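PDB 1V70: probable antibiotics synthesis protein from Thermus thermophilus, which is of unknown function but adopts a cupin fold, may take part in antibiotic synthesis and probably binds a metal ion. Local coordinates for residues D50-Y54 against P84-R88. Residues are numbered along the deposited sequence; the frame is centred on the assembly and turned at random. Where two conformers were deposited one is given.
Sequences DKVYY and PHGVR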
loop_
_atom_site.group_PDB
_atom_site.type_symbol
_atom_site.label_atom_id
_atom_site.label_comp_id
_atom_site.label_asym_id
_atom_site.label_seq_id
_atom_site.Cartn_x
_atom_site.Cartn_y
_atom_site.Cartn_z
ATOM N N ASP A 50 -7.920 9.895 -4.520
ATOM C CA ASP A 50 -8.361 8.508 -4.570
ATOM C C ASP A 50 -7.796 7.860 -3.314
ATOM O O ASP A 50 -6.771 8.296 -2.792
ATOM C CB ASP A 50 -7.807 7.775 -5.798
ATOM C CG ASP A 50 -8.406 8.267 -7.101
ATOM O OD1 ASP A 50 -9.588 8.659 -7.112
ATOM O OD2 ASP A 50 -7.693 8.242 -8.124
ATOM N N LYS A 51 -8.466 6.825 -2.821
ATOM C CA LYS A 51 -7.991 6.133 -1.633
ATOM C C LYS A 51 -8.102 4.628 -1.815
ATOM O O LYS A 51 -9.032 4.137 -2.452
ATOM C CB LYS A 51 -8.795 6.567 -0.400
ATOM C CG LYS A 51 -8.367 5.867 0.882
ATOM C CD LYS A 51 -9.277 6.211 2.047
ATOM C CE LYS A 51 -9.174 7.676 2.413
ATOM N NZ LYS A 51 -10.074 8.007 3.549
ATOM N N VAL A 52 -7.135 3.899 -1.274
ATOM C CA VAL A 52 -7.153 2.445 -1.339
ATOM C C VAL A 52 -6.916 1.879 0.056
ATOM O O VAL A 52 -5.972 2.277 0.748
ATOM C CB VAL A 52 -6.060 1.878 -2.277
ATOM C CG1 VAL A 52 -6.102 0.351 -2.258
ATOM C CG2 VAL A 52 -6.267 2.389 -3.693
ATOM N N TYR A 53 -7.794 0.969 0.468
ATOM C CA TYR A 53 -7.695 0.294 1.760
ATOM C C TYR A 53 -7.165 -1.113 1.504
ATOM O O TYR A 53 -7.660 -1.803 0.611
ATOM C CB TYR A 53 -9.070 0.127 2.409
ATOM C CG TYR A 53 -9.796 1.393 2.786
ATOM C CD1 TYR A 53 -9.467 2.099 3.945
ATOM C CD2 TYR A 53 -10.869 1.845 2.022
ATOM C CE1 TYR A 53 -10.198 3.219 4.335
ATOM C CE2 TYR A 53 -11.603 2.961 2.401
ATOM C CZ TYR A 53 -11.267 3.639 3.557
ATOM O OH TYR A 53 -12.024 4.720 3.948
ATOM N N TYR A 54 -6.174 -1.540 2.278
ATOM C CA TYR A 54 -5.623 -2.890 2.159
ATOM C C TYR A 54 -5.623 -3.495 3.561
ATOM O O TYR A 54 -5.104 -2.891 4.502
ATOM C CB TYR A 54 -4.196 -2.861 1.609
ATOM C CG TYR A 54 -3.526 -4.222 1.616
ATOM C CD1 TYR A 54 -3.903 -5.213 0.711
ATOM C CD2 TYR A 54 -2.538 -4.529 2.552
ATOM C CE1 TYR A 54 -3.313 -6.478 0.739
ATOM C CE2 TYR A 54 -1.943 -5.789 2.588
ATOM C CZ TYR A 54 -2.335 -6.756 1.679
ATOM O OH TYR A 54 -1.743 -8.000 1.703
ATOM N N PRO A 84 -18.504 8.501 -1.767
ATOM C CA PRO A 84 -18.555 8.476 -0.304
ATOM C C PRO A 84 -17.940 7.145 0.119
ATOM O O PRO A 84 -18.261 6.101 -0.450
ATOM C CB PRO A 84 -20.053 8.547 -0.012
ATOM C CG PRO A 84 -20.575 9.346 -1.180
ATOM C CD PRO A 84 -19.846 8.715 -2.336
ATOM N N HIS A 85 -17.046 7.174 1.098
ATOM C CA HIS A 85 -16.405 5.939 1.533
ATOM C C HIS A 85 -16.057 5.948 3.014
ATOM O O HIS A 85 -15.851 7.003 3.615
ATOM C CB HIS A 85 -15.125 5.699 0.723
ATOM C CG HIS A 85 -14.086 6.756 0.924
ATOM N ND1 HIS A 85 -14.164 7.999 0.334
ATOM C CD2 HIS A 85 -12.987 6.784 1.715
ATOM C CE1 HIS A 85 -13.160 8.748 0.757
ATOM N NE2 HIS A 85 -12.433 8.034 1.596
ATOM N N GLY A 86 -15.992 4.755 3.591
ATOM C CA GLY A 86 -15.645 4.629 4.992
ATOM C C GLY A 86 -15.326 3.183 5.301
ATOM O O GLY A 86 -15.437 2.318 4.430
ATOM N N VAL A 87 -14.916 2.918 6.533
ATOM C CA VAL A 87 -14.598 1.560 6.949
ATOM C C VAL A 87 -14.992 1.388 8.408
ATOM O O VAL A 87 -14.813 2.299 9.218
ATOM C CB VAL A 87 -13.086 1.234 6.749
ATOM C CG1 VAL A 87 -12.223 2.132 7.625
ATOM C CG2 VAL A 87 -12.826 -0.220 7.055
ATOM N N ARG A 88 -15.548 0.227 8.735
ATOM C CA ARG A 88 -16.046 -0.076 10.075
ATOM C C ARG A 88 -15.537 -1.435 10.544
ATOM O O ARG A 88 -15.532 -2.410 9.805
ATOM C CB ARG A 88 -17.577 -0.106 10.062
ATOM C CG ARG A 88 -18.216 1.097 9.380
ATOM C CD ARG A 88 -19.736 1.131 9.576
ATOM N NE ARG A 88 -20.317 -0.209 9.446
ATOM C CZ ARG A 88 -20.891 -0.537 8.267
ATOM N NH1 ARG A 88 -20.864 0.315 7.256
ATOM N NH2 ARG A 88 -21.505 -1.722 8.142
#
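K51 reaches the imidazole of H85 with the outer half of its chain, CD, CE and NZ. Its CB leaves the strand toward 84-88, and CG, anti to the backbone N, carries the chain straight on. CD then comes within 3.7 Å of H85 NE2. At the bend in chi3 (-65°) the chain turns, bringing CE to 3.4 Å from the same NE2. The tip, NZ, donates a hydrogen bond to H85 NE2 at 3.1 Å, lying only 3° out of the ring plane; NE2 therefore acts as acceptor, while the other ring nitrogen, ND1, is hydrogen-bonded to A83 O. With both nitrogens engaged, the imidazole's rotation is fixed.

Strands 50-54 and 85-88 belong to the two facing antiparallel sheets of a cupin beta-barrel; their short axes pass 9.7 Å apart at closest, with N-to-C directions 19° apart, and the gap is bridged mainly by side chains, with no backbone hydrogen bond between the two strands. H44 and H46 meet the H85 ring too, a histidine cluster consistent with the metal site of cupins, although NE2, probably the metal-binding atom of such a histidine, is here taken by the ammonium of K51.

Two residues along, Y53 sends its ring across the same gap. Its OH meets the imidazole in plane at the carbon edge, 3.2 Å from H85 CD2, and also touches G86 CA; its hydrogen bond goes to Q41 OE1, which also takes a weak hydrogen bond from K51 NZ. Along the CE1 side of the ring, V87 packs obliquely: its CB sits over one face, offset toward the rim, and its CG1 lies 4.0 Å from Y53 CE1.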